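Local coordinates for B-cell lymphoma 3-encoded protein (Homo sapiens, PDB 1K1A), which regulates transcription of NF-kappa-B target genes, forming complexes with p50 or p52 homodimers, and is represented here by its ankyrin repeat domain, at residues A[127-132]-A[162-167]; A[153-158]-A[184-189]. All blocks are in the same frame, centred on the assembly; numbering follows the deposited sequence. Where two conformers were deposited one is given.

Interaction 1 of 2, residues A[127-132]-A[162-167]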
loop_
_atom_site.group_PDB
_atom_site.type_symbol
_atom_site.label_atom_id
_atom_site.label_comp_id
_atom_site.label_asym_id
_atom_site.label_seq_id
_atom_site.Cartn_x
_atom_site.Cartn_y
_atom_site.Cartn_z
ATOM N N GLU A 127 -1.532 -0.218 8.822
ATOM C CA GLU A 127 -0.471 -0.202 9.831
ATOM C C GLU A 127 0.199 -1.557 10.014
ATOM O O GLU A 127 0.771 -1.844 11.069
ATOM C CB GLU A 127 -0.996 0.323 11.161
ATOM C CG GLU A 127 -1.643 1.690 11.046
ATOM C CD GLU A 127 -2.402 2.068 12.286
ATOM O OE1 GLU A 127 -2.883 1.149 12.984
ATOM O OE2 GLU A 127 -2.520 3.277 12.559
ATOM N N CYS A 128 0.129 -2.393 8.985
ATOM C CA CYS A 128 0.802 -3.682 9.013
ATOM C C CYS A 128 2.280 -3.464 8.725
ATOM O O CYS A 128 2.666 -3.120 7.605
ATOM C CB CYS A 128 0.184 -4.633 7.991
ATOM S SG CYS A 128 0.976 -6.258 7.916
ATOM N N GLN A 129 3.110 -3.652 9.743
ATOM C CA GLN A 129 4.530 -3.400 9.611
ATOM C C GLN A 129 5.197 -4.334 8.609
ATOM O O GLN A 129 6.145 -3.947 7.926
ATOM C CB GLN A 129 5.209 -3.494 10.976
ATOM C CG GLN A 129 4.625 -2.497 11.990
ATOM C CD GLN A 129 5.077 -2.751 13.406
ATOM O OE1 GLN A 129 6.138 -3.327 13.633
ATOM N NE2 GLN A 129 4.279 -2.306 14.369
ATOM N N GLU A 130 4.681 -5.555 8.511
ATOM C CA GLU A 130 5.288 -6.575 7.654
ATOM C C GLU A 130 5.150 -6.271 6.155
ATOM O O GLU A 130 6.100 -6.442 5.389
ATOM C CB GLU A 130 4.712 -7.955 7.979
ATOM C CG GLU A 130 5.080 -8.486 9.359
ATOM C CD GLU A 130 4.414 -7.725 10.498
ATOM O OE1 GLU A 130 3.232 -7.343 10.370
ATOM O OE2 GLU A 130 5.078 -7.506 11.529
ATOM N N THR A 131 3.969 -5.823 5.745
ATOM C CA THR A 131 3.741 -5.480 4.342
ATOM C C THR A 131 4.456 -4.182 3.973
ATOM O O THR A 131 5.027 -4.071 2.892
ATOM C CB THR A 131 2.236 -5.389 4.024
ATOM O OG1 THR A 131 1.612 -4.470 4.926
ATOM C CG2 THR A 131 1.548 -6.712 4.328
ATOM N N VAL A 132 4.447 -3.202 4.880
ATOM C CA VAL A 132 5.157 -1.961 4.618
ATOM C C VAL A 132 6.634 -2.253 4.383
ATOM O O VAL A 132 7.206 -1.832 3.381
ATOM C CB VAL A 132 4.969 -0.918 5.768
ATOM C CG1 VAL A 132 5.871 0.283 5.568
ATOM C CG2 VAL A 132 3.508 -0.482 5.840
ATOM N N SER A 162 -0.136 7.025 14.236
ATOM C CA SER A 162 0.560 5.755 14.387
ATOM C C SER A 162 2.063 5.966 14.534
ATOM O O SER A 162 2.787 6.098 13.540
ATOM C CB SER A 162 0.299 4.834 13.197
ATOM O OG SER A 162 1.026 3.619 13.361
ATOM N N LEU A 163 2.525 5.989 15.774
ATOM C CA LEU A 163 3.941 6.166 16.056
ATOM C C LEU A 163 4.790 5.044 15.437
ATOM O O LEU A 163 5.909 5.278 15.005
ATOM C CB LEU A 163 4.177 6.236 17.563
ATOM C CG LEU A 163 5.620 6.478 17.998
ATOM C CD1 LEU A 163 6.164 7.775 17.396
ATOM C CD2 LEU A 163 5.715 6.505 19.517
ATOM N N SER A 164 4.262 3.828 15.415
ATOM C CA SER A 164 4.984 2.721 14.793
ATOM C C SER A 164 5.268 3.007 13.310
ATOM O O SER A 164 6.412 2.894 12.858
ATOM C CB SER A 164 4.208 1.406 14.956
ATOM O OG SER A 164 4.171 1.020 16.324
ATOM N N MET A 165 4.237 3.376 12.554
ATOM C CA MET A 165 4.416 3.645 11.117
ATOM C C MET A 165 5.332 4.844 10.872
ATOM O O MET A 165 6.134 4.842 9.937
ATOM C CB MET A 165 3.071 3.867 10.416
ATOM C CG MET A 165 2.246 2.614 10.204
ATOM S SD MET A 165 3.102 1.335 9.215
ATOM C CE MET A 165 3.596 0.241 10.464
ATOM N N VAL A 166 5.195 5.869 11.705
ATOM C CA VAL A 166 6.043 7.042 11.608
ATOM C C VAL A 166 7.493 6.645 11.819
ATOM O O VAL A 166 8.358 7.006 11.034
ATOM C CB VAL A 166 5.620 8.152 12.610
ATOM C CG1 VAL A 166 6.701 9.217 12.721
ATOM C CG2 VAL A 166 4.273 8.787 12.170
ATOM N N GLN A 167 7.754 5.857 12.857
ATOM C CA GLN A 167 9.112 5.396 13.117
ATOM C C GLN A 167 9.650 4.502 11.989
ATOM O O GLN A 167 10.795 4.641 11.567
ATOM C CB GLN A 167 9.195 4.697 14.482
ATOM C CG GLN A 167 9.077 5.682 15.665
ATOM C CD GLN A 167 9.172 5.017 17.038
ATOM O OE1 GLN A 167 9.047 3.796 17.162
ATOM N NE2 GLN A 167 9.373 5.832 18.079
#
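Met-165 supplies most of the apolar contact, reaching from helix 163-171 towards the start of helix 129-137, where it meets Glu-127, Gln-129 and Val-132. Its chain starts beside its own backbone N (chi1 -74°), and bends at chi2 and chi3 turn first SD and then CE towards the 127-132 segment. The SD atom of Met-165 lies 3.9 Å from CG2 of Val-132, which also packs on Leu-120, Ala-123 and Val-124 of helix 119-126. Beyond the sulfur, CE of Met-165 comes within 3.3 Å of CG of Gln-129, a tight approach, and within 3.6 Å of the carbonyl O of Glu-127. A flexible thioether suits this irregular surface of methyl, methylene and backbone atoms.

The segments belong to consecutive ankyrin repeats, ANK 4 and ANK 5: the turn and the start of the second helix of one repeat meet the same part of the next. In the turn of ANK 4, Glu-127 ends helix 119-126 in a Schellman motif and takes a positive phi (61°), a conformation more readily adopted by glycine. Its CB packs on the first turn of helix 163-171, 4.1 Å from CG of Met-165.

No hydrogen bond crosses the segments; the polar ends of Glu-127 and Gln-129 lie against serine carbons. The extended Glu-127 brings OE2 3.3 Å from CB of Ser-162, whereas the serine hydroxyl faces its own helix: as N-cap it accepts a weak, fairly straight bond from Met-165 N (165° at the hydrogen). Serine is well suited to capping because its short side chain can fold back to a first-turn NH. At the exposed border the extended Gln-129 places NE2 3.8 Å from CB of Ser-164; the amide and the hydroxyl both suit an exposed position.

Interaction 2 of 2, residues A[153-158]-A[184-189]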
loop_
_atom_site.group_PDB
_atom_site.type_symbol
_atom_site.label_atom_id
_atom_site.label_comp_id
_atom_site.label_asym_id
_atom_site.label_seq_id
_atom_site.Cartn_x
_atom_site.Cartn_y
_atom_site.Cartn_z
ATOM N N PRO A 153 3.014 8.851 2.256
ATOM C CA PRO A 153 2.704 7.866 3.302
ATOM C C PRO A 153 3.026 8.387 4.713
ATOM O O PRO A 153 2.292 8.090 5.658
ATOM C CB PRO A 153 3.615 6.694 2.942
ATOM C CG PRO A 153 3.734 6.783 1.445
ATOM C CD PRO A 153 3.821 8.269 1.170
ATOM N N LEU A 154 4.102 9.154 4.850
ATOM C CA LEU A 154 4.476 9.681 6.164
ATOM C C LEU A 154 3.374 10.561 6.754
ATOM O O LEU A 154 3.035 10.452 7.939
ATOM C CB LEU A 154 5.793 10.459 6.094
ATOM C CG LEU A 154 6.269 11.042 7.436
ATOM C CD1 LEU A 154 6.406 9.951 8.488
ATOM C CD2 LEU A 154 7.572 11.806 7.274
ATOM N N ILE A 155 2.813 11.430 5.931
ATOM C CA ILE A 155 1.760 12.323 6.399
ATOM C C ILE A 155 0.513 11.518 6.759
ATOM O O ILE A 155 -0.126 11.767 7.791
ATOM C CB ILE A 155 1.485 13.435 5.358
ATOM C CG1 ILE A 155 2.688 14.386 5.296
ATOM C CG2 ILE A 155 0.207 14.194 5.698
ATOM C CD1 ILE A 155 2.723 15.301 4.081
ATOM N N HIS A 156 0.200 10.511 5.945
ATOM C CA HIS A 156 -0.914 9.625 6.249
ATOM C C HIS A 156 -0.707 9.003 7.627
ATOM O O HIS A 156 -1.626 8.983 8.449
ATOM C CB HIS A 156 -1.045 8.517 5.187
ATOM C CG HIS A 156 -1.693 8.968 3.911
ATOM N ND1 HIS A 156 -3.038 9.261 3.823
ATOM C CD2 HIS A 156 -1.187 9.150 2.668
ATOM C CE1 HIS A 156 -3.331 9.616 2.583
ATOM N NE2 HIS A 156 -2.226 9.552 1.861
ATOM N N ALA A 157 0.506 8.512 7.882
ATOM C CA ALA A 157 0.831 7.871 9.157
ATOM C C ALA A 157 0.673 8.833 10.337
ATOM O O ALA A 157 0.178 8.447 11.405
ATOM C CB ALA A 157 2.253 7.305 9.129
ATOM N N VAL A 158 1.103 10.075 10.146
ATOM C CA VAL A 158 0.991 11.082 11.201
ATOM C C VAL A 158 -0.471 11.403 11.503
ATOM O O VAL A 158 -0.863 11.505 12.666
ATOM C CB VAL A 158 1.760 12.367 10.856
ATOM C CG1 VAL A 158 1.384 13.489 11.809
ATOM C CG2 VAL A 158 3.256 12.111 10.910
ATOM N N SER A 184 1.145 22.261 4.140
ATOM C CA SER A 184 1.353 21.760 5.495
ATOM C C SER A 184 2.188 20.472 5.497
ATOM O O SER A 184 2.083 19.645 4.584
ATOM C CB SER A 184 0.017 21.523 6.197
ATOM O OG SER A 184 -0.609 22.752 6.549
ATOM N N SER A 185 3.003 20.307 6.538
ATOM C CA SER A 185 3.868 19.135 6.671
ATOM C C SER A 185 3.383 18.198 7.775
ATOM O O SER A 185 2.405 18.485 8.465
ATOM C CB SER A 185 5.298 19.579 6.978
ATOM O OG SER A 185 5.365 20.207 8.255
ATOM N N ALA A 186 4.073 17.075 7.941
ATOM C CA ALA A 186 3.769 16.136 9.008
ATOM C C ALA A 186 3.791 16.857 10.353
ATOM O O ALA A 186 2.948 16.618 11.224
ATOM C CB ALA A 186 4.779 15.004 9.013
ATOM N N LEU A 187 4.756 17.744 10.515
ATOM C CA LEU A 187 4.911 18.453 11.787
ATOM C C LEU A 187 3.756 19.422 12.092
ATOM O O LEU A 187 3.371 19.583 13.259
ATOM C CB LEU A 187 6.264 19.168 11.842
ATOM C CG LEU A 187 6.699 19.694 13.209
ATOM C CD1 LEU A 187 6.733 18.585 14.238
ATOM C CD2 LEU A 187 8.055 20.387 13.103
ATOM N N HIS A 188 3.199 20.063 11.060
ATOM C CA HIS A 188 2.025 20.919 11.278
ATOM C C HIS A 188 0.926 20.087 11.918
ATOM O O HIS A 188 0.304 20.510 12.884
ATOM C CB HIS A 188 1.472 21.488 9.971
ATOM C CG HIS A 188 2.334 22.531 9.338
ATOM N ND1 HIS A 188 2.172 23.879 9.577
ATOM C CD2 HIS A 188 3.331 22.428 8.432
ATOM C CE1 HIS A 188 3.050 24.558 8.862
ATOM N NE2 HIS A 188 3.762 23.700 8.156
ATOM N N SER A 189 0.686 18.900 11.362
ATOM C CA SER A 189 -0.377 18.023 11.845
ATOM C C SER A 189 -0.164 17.561 13.278
ATOM O O SER A 189 -1.080 17.659 14.117
ATOM C CB SER A 189 -0.547 16.809 10.924
ATOM O OG SER A 189 -1.382 17.117 9.820
#
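The backbones come close where Ile-155 faces Ala-186, their CA atoms being 5.0 Å apart. This is the stacking of first helices in an ankyrin repeat array: helix 153-159 of ANK 5 against the start of helix 186-193 of ANK 6, whose N-cap, Ser-185, and first turn read Ser-Ala-Leu-His, a variant of the Thr-Pro-Leu-His signature of the family. Such proximity demands a small residue, and Ala-186, with a single methyl group, is the most deeply involved residue of its segment.

The contact is van der Waals packing, of methyls and methylenes on backbone as well as side-chain atoms, with no hydrogen bond between the segments. Ile-155 lies along one flank, its CG1 4.0 Å from the backbone N of Ala-186 and 4.3 Å from the alanine CB. Val-158, about one turn further on, points at the neighbouring helix. Its two methyls divide the work: CG2, lying beside the valine's own backbone N, rests 3.8 Å from CB of Ala-186, while CG1, placed anti to that N (chi1 168°), reaches both Ala-186 and Ser-189. A beta-branched side chain thus fits the close approach without a long, mobile tail. Leu-198 and Leu-202 of helix 196-204 also touch Val-158 and Ala-186 respectively. CG1 of Val-158 sits between the carbonyl O of Ala-186, at 3.5 Å, and CB of Ser-189, at 3.9 Å.

How the interactions relate
ANK 5 takes part in both contacts: its second helix, 163-171, faces ANK 4 in interaction 1, and its first helix, 153-159, faces ANK 6 in interaction 2. The two are joined inside this repeat by packing of Val-166 on Ala-157 and Val-158, and by a probable hydrogen bond from Ser-162 N to Ala-157 O. Met-165 packs on Ala-157 as well, so the main apolar residue of interaction 1 rests directly on the helix used in interaction 2. Interaction 2 is buried between first helices and uses small or branched apolar groups. Interaction 1, between second helices, is only partly buried: its thioether interior gives way to glutamate, glutamine and serine at the border.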